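Local atomic coordinates of mannose-6-phosphate isomerase (Helicobacter pylori, PDB entry 2QH5), a protein that probably makes GDP-mannose from mannose 1-phosphate and GTP, this chain being its N-terminal nucleotidyltransferase domain. Residues A[35-39]-A[40-44]; A[72-76]-A[77-81]; A[168-172]-A[173-177]. One frame throughout, in Å; residues are numbered along the deposited sequence. Where two conformers were deposited one is given.

In the fold
The three contacts come one after another along the GT-A-like nucleotidyltransferase part of the protein. Contact 1 leads into helix 39-48. Contact 2 links helix 63-69 to strand 78-84. Contact 3 leads into helix 172-181. Contacts 1 and 2 have centres about 15 Å apart and touch where Phe44 packs on Glu73 and Val79 and where Lys37 and Glu41 come near the Glu73 carboxylate. They join helix 39-48 to strands 53-59 and 78-84 of the mixed sheet. Contact 3 lies apart, its centre about 32 Å from contact 1 and 41 Å from contact 2, on the opposite side of the chain's centre from contact 2. Two helix N-termini and one strand-entry turn thus belong to one domain.

Contact 1 of 3, residues A[35-39]-A[40-44]; sequences DHKSL and FELSF
Ser38 and Glu41 form a capping box at the start of helix 39-48. Ser38 is the N-cap. In the conformer described, one of two deposited, its OG accepts the amide of Glu41, with Glu41 N 3.2 Å from Ser38 OG and a nearly straight N-H...O angle of 168°. Glu41 answers across the same turn, but weakly, with Ser38 N 3.3 Å from Glu41 OE1. Its CG lies between the backbone N and the carbonyl carbon (chi1 67°). The chain is extended beyond CG, and this carries the carboxylate back to Ser38.

This is the tight part. The first turn continues it, with Leu42 N 2.9 Å from Ser38 O and Ser43 N 2.7 Å from Leu39 O, both hydrogen-bonded. The Leu42 side chain folds over the carbonyl of Ser38, so that Leu42 CD2 comes within 3.4 Å of Ser38 O. Ser38 OG is also hydrogen-bonded to Glu69, and Ser43 OG to the carbonyl of Ser112.

The outer side is looser. The extended Lys37 chain crosses the end of Glu41 at about a right angle. Its methylene carbons do the touching, with Lys37 CD 3.5 Å from Glu41 OE2. The amine stays further off, Lys37 NZ being 4.4 Å from Glu41 OE2, beyond a salt bridge. Lys37 also has a long, weak ion pair with Glu73, whose carboxylate is close to that of Glu41. The lysine charge would be expected to ease the repulsion between them. Glu41 has a similar weak pair with Lys32. Leu42 CD1 brushes Lys37 CD.

Phe40 points its ring inward, where it meets Phe30 and packs on Ile56 of strand 53-59 and on Ala66 and Glu69 of helix 63-69. Phe44 adds contacts to Thr54 and Ile56, which sets helix 39-48 against strand 53-59 of the sheet.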
ATOM      1  N   ASP A  35      -0.748  -4.307  23.392  1.00109.53           N
ATOM      2  CA  ASP A  35      -0.116  -3.527  24.462  1.00112.47           C
ATOM      3  C   ASP A  35      -0.458  -2.039  24.370  1.00112.69           C
ATOM      4  O   ASP A  35       0.393  -1.209  24.032  1.00112.06           O
ATOM      5  CB  ASP A  35       1.403  -3.756  24.509  1.00113.85           C
ATOM      6  CG  ASP A  35       2.017  -3.324  25.832  1.00117.70           C
ATOM      7  OD1 ASP A  35       1.589  -3.840  26.890  1.00116.53           O
ATOM      8  OD2 ASP A  35       2.930  -2.469  25.816  1.00120.83           O
ATOM      9  N   HIS A  36      -1.725  -1.732  24.652  1.00114.52           N
ATOM     10  CA  HIS A  36      -2.285  -0.368  24.621  1.00115.40           C
ATOM     11  C   HIS A  36      -2.316   0.282  23.228  1.00110.87           C
ATOM     12  O   HIS A  36      -2.883   1.364  23.060  1.00109.99           O
ATOM     13  CB  HIS A  36      -1.587   0.561  25.634  1.00119.39           C
ATOM     14  CG  HIS A  36      -1.467  -0.015  27.012  1.00127.26           C
ATOM     15  ND1 HIS A  36      -2.557  -0.221  27.832  1.00131.49           N
ATOM     16  CD2 HIS A  36      -0.384  -0.417  27.720  1.00130.63           C
ATOM     17  CE1 HIS A  36      -2.151  -0.732  28.982  1.00132.96           C
ATOM     18  NE2 HIS A  36      -0.836  -0.859  28.940  1.00132.63           N
ATOM     19  N   LYS A  37      -1.721  -0.384  22.238  1.00105.15           N
ATOM     20  CA  LYS A  37      -1.578   0.184  20.897  1.00 97.12           C
ATOM     21  C   LYS A  37      -2.329  -0.608  19.825  1.00 93.20           C
ATOM     22  O   LYS A  37      -2.563  -1.811  19.967  1.00 94.53           O
ATOM     23  CB  LYS A  37      -0.098   0.339  20.530  1.00 95.16           C
ATOM     24  CG  LYS A  37       0.657   1.314  21.430  1.00 95.47           C
ATOM     25  CD  LYS A  37       1.875   1.908  20.740  1.00 96.25           C
ATOM     26  CE  LYS A  37       2.498   3.014  21.585  1.00 97.32           C
ATOM     27  NZ  LYS A  37       3.578   3.744  20.855  1.00 94.60           N
ATOM     28  N   SER A  38      -2.709   0.095  18.759  1.00 88.54           N
ATOM     29  CA  SER A  38      -3.442  -0.506  17.645  0.50 84.22           C
ATOM     30  C   SER A  38      -2.521  -0.801  16.466  1.00 82.25           C
ATOM     31  O   SER A  38      -1.426  -0.235  16.361  1.00 81.72           O
ATOM     32  CB  SER A  38      -4.577   0.416  17.192  0.50 83.25           C
ATOM     33  OG  SER A  38      -4.067   1.617  16.638  0.50 77.12           O
ATOM     34  N   LEU A  39      -2.967  -1.695  15.583  1.00 77.31           N
ATOM     35  CA  LEU A  39      -2.225  -2.016  14.358  1.00 71.97           C
ATOM     36  C   LEU A  39      -1.958  -0.759  13.541  1.00 71.50           C
ATOM     37  O   LEU A  39      -0.837  -0.546  13.071  1.00 69.98           O
ATOM     38  CB  LEU A  39      -3.001  -3.014  13.506  1.00 69.90           C
ATOM     39  CG  LEU A  39      -2.939  -4.469  13.949  1.00 65.88           C
ATOM     40  CD1 LEU A  39      -3.907  -5.323  13.127  1.00 68.09           C
ATOM     41  CD2 LEU A  39      -1.511  -4.982  13.838  1.00 58.14           C
ATOM     42  N   PHE A  40      -2.998   0.066  13.402  1.00 67.99           N
ATOM     43  CA  PHE A  40      -2.932   1.354  12.726  1.00 64.71           C
ATOM     44  C   PHE A  40      -1.810   2.262  13.246  1.00 65.90           C
ATOM     45  O   PHE A  40      -0.995   2.742  12.458  1.00 63.58           O
ATOM     46  CB  PHE A  40      -4.296   2.070  12.796  1.00 66.02           C
ATOM     47  CG  PHE A  40      -4.281   3.466  12.230  1.00 62.78           C
ATOM     48  CD1 PHE A  40      -4.393   3.676  10.861  1.00 57.48           C
ATOM     49  CD2 PHE A  40      -4.148   4.570  13.069  1.00 54.90           C
ATOM     50  CE1 PHE A  40      -4.358   4.959  10.341  1.00 54.55           C
ATOM     51  CE2 PHE A  40      -4.116   5.852  12.552  1.00 49.56           C
ATOM     52  CZ  PHE A  40      -4.218   6.048  11.190  1.00 59.54           C
ATOM     53  N   GLU A  41      -1.754   2.499  14.557  1.00 67.91           N
ATOM     54  CA  GLU A  41      -0.700   3.363  15.106  1.00 69.83           C
ATOM     55  C   GLU A  41       0.683   2.708  15.105  1.00 69.49           C
ATOM     56  O   GLU A  41       1.700   3.398  15.039  1.00 66.99           O
ATOM     57  CB  GLU A  41      -1.059   3.887  16.497  1.00 73.11           C
ATOM     58  CG  GLU A  41      -1.117   2.847  17.586  1.00 82.71           C
ATOM     59  CD  GLU A  41      -1.465   3.453  18.927  1.00 95.78           C
ATOM     60  OE1 GLU A  41      -2.636   3.318  19.344  1.00 98.83           O
ATOM     61  OE2 GLU A  41      -0.576   4.083  19.549  1.00 97.96           O
ATOM     62  N   LEU A  42       0.713   1.380  15.165  1.00 70.69           N
ATOM     63  CA  LEU A  42       1.957   0.633  15.003  1.00 68.16           C
ATOM     64  C   LEU A  42       2.497   0.797  13.583  1.00 67.84           C
ATOM     65  O   LEU A  42       3.681   1.114  13.398  1.00 66.98           O
ATOM     66  CB  LEU A  42       1.737  -0.845  15.330  1.00 69.19           C
ATOM     67  CG  LEU A  42       2.246  -1.456  16.646  1.00 65.19           C
ATOM     68  CD1 LEU A  42       2.844  -0.447  17.650  1.00 51.16           C
ATOM     69  CD2 LEU A  42       1.128  -2.279  17.268  1.00 58.72           C
ATOM     70  N   SER A  43       1.615   0.596  12.598  1.00 63.22           N
ATOM     71  CA  SER A  43       1.937   0.788  11.184  1.00 57.02           C
ATOM     72  C   SER A  43       2.318   2.237  10.873  1.00 56.49           C
ATOM     73  O   SER A  43       3.193   2.489  10.048  1.00 55.42           O
ATOM     74  CB  SER A  43       0.770   0.362  10.298  1.00 56.14           C
ATOM     75  OG  SER A  43       0.519  -1.032  10.384  1.00 60.60           O
ATOM     76  N   PHE A  44       1.662   3.185  11.537  1.00 57.57           N
ATOM     77  CA  PHE A  44       1.988   4.593  11.359  1.00 58.09           C
ATOM     78  C   PHE A  44       3.400   4.886  11.850  1.00 60.25           C
ATOM     79  O   PHE A  44       4.215   5.444  11.112  1.00 59.95           O
ATOM     80  CB  PHE A  44       0.979   5.519  12.068  1.00 53.92           C
ATOM     81  CG  PHE A  44       1.330   6.974  11.937  1.00 45.67           C
ATOM     82  CD1 PHE A  44       1.954   7.651  12.974  1.00 41.79           C
ATOM     83  CD2 PHE A  44       1.098   7.647  10.753  1.00 36.46           C
ATOM     84  CE1 PHE A  44       2.329   8.989  12.824  1.00 42.29           C
ATOM     85  CE2 PHE A  44       1.468   8.987  10.602  1.00 42.24           C
ATOM     86  CZ  PHE A  44       2.079   9.655  11.639  1.00 39.42           C
TER

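Contact 2 of 3, residues A[72-76]-A[77-81]; sequences NEIKN and KSVGF
From Ile74 to Lys77 the backbone turns sharply, with Ile74 at the centre of an inverse gamma turn, a weak bond from Lys75 N to Glu73 O at 2.9 Å, and Asn76 at a positive phi of 63°. No hydrogen bond joins the two halves, so the contact rests on packing. Lys77 folds back over the turn. Its chain bends at chi2 (-63°) and lays its carbons along the backbone, with Lys77 CG 3.6 Å from Glu73 O and Lys77 CE 3.5 Å from Lys75 O. The Ile74 and Lys77 side chains run antiparallel past one another, and Ile74 CG2 sits 3.5 Å from Lys77 O. The turn is the helix-to-strand link of a beta-alpha-beta crossover (strand 53-59, helix 63-69, strand 78-84), as in the Rossmann-like GT-A fold. The two strands are parallel neighbours in the sheet. On the inner side Ile74 CG1 meets Val79 CG2 at 4.0 Å. Val79 also packs on Phe44 and on Ile56. The outer residues of the turn, Lys77 included, are exposed, while Glu73 leans on Phe44 and Lys45 of helix 39-48.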
ATOM      1  N   ASN A  72      -0.388  11.390  19.634  1.00111.74           N
ATOM      2  CA  ASN A  72       0.920  11.290  20.287  1.00116.24           C
ATOM      3  C   ASN A  72       2.078  11.281  19.288  1.00118.50           C
ATOM      4  O   ASN A  72       3.154  11.818  19.567  1.00119.53           O
ATOM      5  CB  ASN A  72       0.997  10.021  21.146  1.00115.69           C
ATOM      6  CG  ASN A  72       0.408  10.205  22.538  1.00118.26           C
ATOM      7  OD1 ASN A  72      -0.111  11.270  22.879  1.00120.63           O
ATOM      8  ND2 ASN A  72       0.490   9.158  23.352  1.00116.67           N
ATOM      9  N   GLU A  73       1.838  10.678  18.126  1.00119.06           N
ATOM     10  CA  GLU A  73       2.891  10.357  17.163  1.00118.35           C
ATOM     11  C   GLU A  73       3.320  11.524  16.257  1.00117.82           C
ATOM     12  O   GLU A  73       4.443  11.529  15.748  1.00116.34           O
ATOM     13  CB  GLU A  73       2.473   9.151  16.316  1.00118.67           C
ATOM     14  CG  GLU A  73       1.722   8.050  17.075  1.00121.62           C
ATOM     15  CD  GLU A  73       2.636   7.046  17.762  1.00126.70           C
ATOM     16  OE1 GLU A  73       3.849   7.022  17.460  1.00129.67           O
ATOM     17  OE2 GLU A  73       2.134   6.267  18.602  1.00128.89           O
ATOM     18  N   ILE A  74       2.433  12.499  16.052  1.00118.95           N
ATOM     19  CA  ILE A  74       2.753  13.669  15.223  1.00120.24           C
ATOM     20  C   ILE A  74       3.673  14.645  15.966  1.00122.51           C
ATOM     21  O   ILE A  74       3.215  15.619  16.575  1.00124.19           O
ATOM     22  CB  ILE A  74       1.485  14.415  14.725  1.00119.68           C
ATOM     23  CG1 ILE A  74       0.483  13.438  14.108  1.00118.15           C
ATOM     24  CG2 ILE A  74       1.856  15.497  13.701  1.00119.69           C
ATOM     25  CD1 ILE A  74      -0.928  13.994  13.986  1.00117.75           C
ATOM     26  N   LYS A  75       4.973  14.363  15.923  1.00122.87           N
ATOM     27  CA  LYS A  75       5.977  15.254  16.493  1.00122.60           C
ATOM     28  C   LYS A  75       6.719  15.936  15.353  1.00120.41           C
ATOM     29  O   LYS A  75       7.687  15.386  14.816  1.00120.96           O
ATOM     30  CB  LYS A  75       6.953  14.489  17.397  1.00124.59           C
ATOM     31  CG  LYS A  75       6.288  13.707  18.530  1.00128.37           C
ATOM     32  CD  LYS A  75       7.141  13.700  19.796  1.00132.61           C
ATOM     33  CE  LYS A  75       6.991  15.008  20.578  1.00133.70           C
ATOM     34  NZ  LYS A  75       7.816  15.034  21.819  1.00133.26           N
ATOM     35  N   ASN A  76       6.238  17.123  14.981  1.00117.34           N
ATOM     36  CA  ASN A  76       6.721  17.879  13.813  1.00114.75           C
ATOM     37  C   ASN A  76       6.505  17.173  12.464  1.00110.41           C
ATOM     38  O   ASN A  76       7.046  17.599  11.439  1.00108.83           O
ATOM     39  CB  ASN A  76       8.193  18.307  13.978  1.00117.17           C
ATOM     40  CG  ASN A  76       8.362  19.531  14.873  1.00120.73           C
ATOM     41  OD1 ASN A  76       7.385  20.151  15.304  1.00121.88           O
ATOM     42  ND2 ASN A  76       9.614  19.885  15.150  1.00121.20           N
ATOM     43  N   LYS A  77       5.703  16.108  12.473  1.00105.58           N
ATOM     44  CA  LYS A  77       5.423  15.323  11.268  1.00 99.53           C
ATOM     45  C   LYS A  77       4.434  16.037  10.347  1.00 92.73           C
ATOM     46  O   LYS A  77       3.479  16.664  10.813  1.00 92.23           O
ATOM     47  CB  LYS A  77       4.876  13.933  11.626  1.00 99.42           C
ATOM     48  CG  LYS A  77       5.630  13.185  12.720  1.00102.06           C
ATOM     49  CD  LYS A  77       7.069  12.875  12.338  1.00104.47           C
ATOM     50  CE  LYS A  77       7.786  12.182  13.487  1.00106.47           C
ATOM     51  NZ  LYS A  77       9.265  12.226  13.332  1.00105.57           N
ATOM     52  N   SER A  78       4.674  15.938   9.041  1.00 85.03           N
ATOM     53  CA  SER A  78       3.767  16.489   8.041  1.00 78.46           C
ATOM     54  C   SER A  78       2.788  15.415   7.559  1.00 72.87           C
ATOM     55  O   SER A  78       3.079  14.678   6.620  1.00 69.72           O
ATOM     56  CB  SER A  78       4.555  17.074   6.871  1.00 78.10           C
ATOM     57  OG  SER A  78       3.677  17.599   5.892  1.00 83.70           O
ATOM     58  N   VAL A  79       1.626  15.342   8.214  1.00 68.50           N
ATOM     59  CA  VAL A  79       0.633  14.285   7.987  1.00 61.75           C
ATOM     60  C   VAL A  79      -0.619  14.810   7.275  1.00 58.86           C
ATOM     61  O   VAL A  79      -1.159  15.855   7.637  1.00 62.47           O
ATOM     62  CB  VAL A  79       0.212  13.619   9.328  1.00 64.00           C
ATOM     63  CG1 VAL A  79      -0.630  12.350   9.096  1.00 57.84           C
ATOM     64  CG2 VAL A  79       1.433  13.310  10.180  1.00 62.46           C
ATOM     65  N   GLY A  80      -1.072  14.078   6.264  1.00 54.06           N
ATOM     66  CA  GLY A  80      -2.275  14.430   5.523  1.00 45.09           C
ATOM     67  C   GLY A  80      -3.209  13.243   5.446  1.00 51.83           C
ATOM     68  O   GLY A  80      -2.799  12.105   5.681  1.00 51.85           O
ATOM     69  N   PHE A  81      -4.471  13.512   5.120  1.00 52.82           N
ATOM     70  CA  PHE A  81      -5.487  12.473   4.991  1.00 39.67           C
ATOM     71  C   PHE A  81      -6.163  12.524   3.641  1.00 40.84           C
ATOM     72  O   PHE A  81      -6.348  13.587   3.070  1.00 43.10           O
ATOM     73  CB  PHE A  81      -6.575  12.655   6.035  1.00 35.59           C
ATOM     74  CG  PHE A  81      -6.259  12.037   7.354  1.00 42.38           C
ATOM     75  CD1 PHE A  81      -6.832  10.823   7.711  1.00 42.35           C
ATOM     76  CD2 PHE A  81      -5.405  12.670   8.247  1.00 30.74           C
ATOM     77  CE1 PHE A  81      -6.555  10.248   8.953  1.00 47.52           C
ATOM     78  CE2 PHE A  81      -5.114  12.096   9.473  1.00 39.83           C
ATOM     79  CZ  PHE A  81      -5.693  10.888   9.832  1.00 38.97           C
TER

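Contact 3 of 3, residues A[168-172]-A[173-177]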
ATOM      1  N   GLU A 168      -2.385 -13.808  -8.136  1.00 93.26           N
ATOM      2  CA  GLU A 168      -3.161 -13.433  -6.955  1.00 98.45           C
ATOM      3  C   GLU A 168      -4.366 -14.343  -6.784  1.00 99.29           C
ATOM      4  O   GLU A 168      -5.139 -14.538  -7.726  1.00 97.55           O
ATOM      5  CB  GLU A 168      -3.609 -11.970  -6.993  1.00 97.77           C
ATOM      6  CG  GLU A 168      -3.865 -11.412  -5.601  1.00100.78           C
ATOM      7  CD  GLU A 168      -5.096 -10.538  -5.528  1.00108.11           C
ATOM      8  OE1 GLU A 168      -5.251  -9.820  -4.516  1.00111.53           O
ATOM      9  OE2 GLU A 168      -5.913 -10.570  -6.473  1.00108.97           O
ATOM     10  N   LYS A 169      -4.503 -14.886  -5.575  1.00101.73           N
ATOM     11  CA  LYS A 169      -5.572 -15.827  -5.215  1.00104.73           C
ATOM     12  C   LYS A 169      -5.716 -16.996  -6.205  1.00106.33           C
ATOM     13  O   LYS A 169      -6.613 -16.995  -7.055  1.00103.66           O
ATOM     14  CB  LYS A 169      -6.910 -15.094  -5.009  1.00105.99           C
ATOM     15  CG  LYS A 169      -6.877 -14.026  -3.918  1.00105.56           C
ATOM     16  CD  LYS A 169      -8.169 -13.226  -3.878  1.00103.10           C
ATOM     17  CE  LYS A 169      -8.105 -12.146  -2.814  1.00 97.63           C
ATOM     18  NZ  LYS A 169      -9.413 -11.475  -2.614  1.00 95.67           N
ATOM     19  N   PRO A 170      -4.816 -17.994  -6.107  1.00108.59           N
ATOM     20  CA  PRO A 170      -4.935 -19.178  -6.953  1.00110.15           C
ATOM     21  C   PRO A 170      -5.918 -20.190  -6.354  1.00111.71           C
ATOM     22  O   PRO A 170      -6.392 -19.995  -5.234  1.00112.42           O
ATOM     23  CB  PRO A 170      -3.513 -19.741  -6.954  1.00109.33           C
ATOM     24  CG  PRO A 170      -2.948 -19.338  -5.628  1.00108.97           C
ATOM     25  CD  PRO A 170      -3.645 -18.068  -5.209  1.00108.39           C
ATOM     26  N   SER A 171      -6.230 -21.250  -7.095  1.00113.19           N
ATOM     27  CA  SER A 171      -7.050 -22.338  -6.559  1.00115.71           C
ATOM     28  C   SER A 171      -6.250 -23.117  -5.510  1.00116.89           C
ATOM     29  O   SER A 171      -5.019 -23.099  -5.533  1.00117.87           O
ATOM     30  CB  SER A 171      -7.539 -23.262  -7.683  1.00115.28           C
ATOM     31  OG  SER A 171      -6.461 -23.765  -8.454  1.00115.41           O
ATOM     32  N   LEU A 172      -6.945 -23.791  -4.593  1.00118.35           N
ATOM     33  CA  LEU A 172      -6.285 -24.541  -3.513  1.00118.92           C
ATOM     34  C   LEU A 172      -5.456 -25.725  -4.035  1.00119.31           C
ATOM     35  O   LEU A 172      -4.624 -26.286  -3.314  1.00119.41           O
ATOM     36  CB  LEU A 172      -7.302 -24.980  -2.447  1.00118.39           C
ATOM     37  CG  LEU A 172      -6.816 -25.506  -1.087  1.00118.75           C
ATOM     38  CD1 LEU A 172      -5.675 -24.671  -0.499  1.00118.89           C
ATOM     39  CD2 LEU A 172      -7.975 -25.599  -0.102  1.00119.34           C
ATOM     40  N   ASP A 173      -5.685 -26.078  -5.297  1.00119.31           N
ATOM     41  CA  ASP A 173      -4.863 -27.050  -6.008  1.00120.36           C
ATOM     42  C   ASP A 173      -3.515 -26.423  -6.346  1.00120.54           C
ATOM     43  O   ASP A 173      -2.464 -27.021  -6.104  1.00121.51           O
ATOM     44  CB  ASP A 173      -5.565 -27.486  -7.292  1.00120.73           C
ATOM     45  CG  ASP A 173      -7.057 -27.650  -7.108  1.00122.61           C
ATOM     46  OD1 ASP A 173      -7.812 -26.804  -7.635  1.00124.01           O
ATOM     47  OD2 ASP A 173      -7.471 -28.609  -6.421  1.00122.42           O
ATOM     48  N   LYS A 174      -3.567 -25.213  -6.899  1.00119.18           N
ATOM     49  CA  LYS A 174      -2.376 -24.462  -7.289  1.00116.76           C
ATOM     50  C   LYS A 174      -1.557 -24.009  -6.084  1.00116.42           C
ATOM     51  O   LYS A 174      -0.331 -23.982  -6.145  1.00116.50           O
ATOM     52  CB  LYS A 174      -2.770 -23.249  -8.138  1.00116.34           C
ATOM     53  CG  LYS A 174      -3.289 -23.586  -9.526  1.00117.63           C
ATOM     54  CD  LYS A 174      -2.158 -24.001 -10.451  1.00121.74           C
ATOM     55  CE  LYS A 174      -2.655 -24.228 -11.866  1.00122.55           C
ATOM     56  NZ  LYS A 174      -1.531 -24.544 -12.787  1.00120.52           N
ATOM     57  N   ALA A 175      -2.240 -23.669  -4.992  1.00117.68           N
ATOM     58  CA  ALA A 175      -1.594 -23.181  -3.768  1.00120.08           C
ATOM     59  C   ALA A 175      -0.803 -24.268  -3.037  1.00121.75           C
ATOM     60  O   ALA A 175       0.120 -23.972  -2.270  1.00120.67           O
ATOM     61  CB  ALA A 175      -2.628 -22.563  -2.834  1.00119.86           C
ATOM     62  N   ILE A 176      -1.178 -25.520  -3.278  1.00123.59           N
ATOM     63  CA  ILE A 176      -0.501 -26.658  -2.675  1.00124.64           C
ATOM     64  C   ILE A 176       0.560 -27.185  -3.644  1.00124.75           C
ATOM     65  O   ILE A 176       1.557 -27.782  -3.226  1.00126.63           O
ATOM     66  CB  ILE A 176      -1.524 -27.756  -2.250  1.00125.37           C
ATOM     67  CG1 ILE A 176      -1.531 -27.928  -0.725  1.00125.11           C
ATOM     68  CG2 ILE A 176      -1.319 -29.083  -3.007  1.00124.68           C
ATOM     69  CD1 ILE A 176      -2.473 -26.976  -0.006  1.00122.10           C
ATOM     70  N   GLU A 177       0.348 -26.934  -4.934  1.00123.54           N
ATOM     71  CA  GLU A 177       1.295 -27.324  -5.975  1.00122.76           C
ATOM     72  C   GLU A 177       2.518 -26.407  -5.971  1.00121.86           C
ATOM     73  O   GLU A 177       3.644 -26.861  -6.188  1.00121.84           O
ATOM     74  CB  GLU A 177       0.612 -27.296  -7.343  1.00123.38           C
ATOM     75  CG  GLU A 177       1.342 -28.070  -8.424  1.00128.05           C
ATOM     76  CD  GLU A 177       0.457 -28.371  -9.619  1.00131.34           C
ATOM     77  OE1 GLU A 177      -0.270 -27.461 -10.077  1.00131.76           O
ATOM     78  OE2 GLU A 177       0.495 -29.523 -10.102  1.00132.42           O
TER
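Pro170 and Lys174 meet flank to flank where the chain turns into helix 172-181. Pro170 CB lies 3.8 Å from Lys174 CB. On the same proline, CG reaches toward the methyl of Ala175, with Pro170 CG 4.3 Å from Ala175 CB. The ring thus rests against two consecutive residues of the first turn.

Lys174 starts close to the turn and then leaves it. Its chain bends at chi2 (-75°), and Lys174 CG passes 3.4 Å from Ser171 OG. The amine end leads away and makes no contact with residues 168-172. Lys174 also touches a crystal neighbour, so its conformation may be influenced by the crystal.

The hydroxyl of Ser171 lies between Asp173 OD1 and the Lys174 chain. Its OG sits between the backbone N and the carbonyl carbon (chi1 55°), which directs it at Asp173. The bond from Ser171 OG to Asp173 OD1 is weak, at 3.4 Å. The backbone gives a firmer link: Ala175 N donates to Ser171 O at 2.9 Å, an i to i+4 bond at the start of the helix.

Leu172 and Ile176, one turn apart, meet at a slant on another side of the helix. Only their ends come together, with Leu172 CD1 4.0 Å from Ile176 CD1. The same leucine methyl is near Ala175 CB, at 4.4 Å. Both long side chains are largely exposed, but Ala175 is buried.

The neighbours account for that burial. Ala175 and Pro170 pack on Tyr154 of strand 153-156. Leu172 and Ala175 touch Thr150, and Ile176 touches Pro148, both in a loop before that strand. Glu168, at the end of strand 165-168, lies against helix 246-251. Strands 153-156 and 165-168 pair antiparallel, and helix 172-181 follows the second after a short loop.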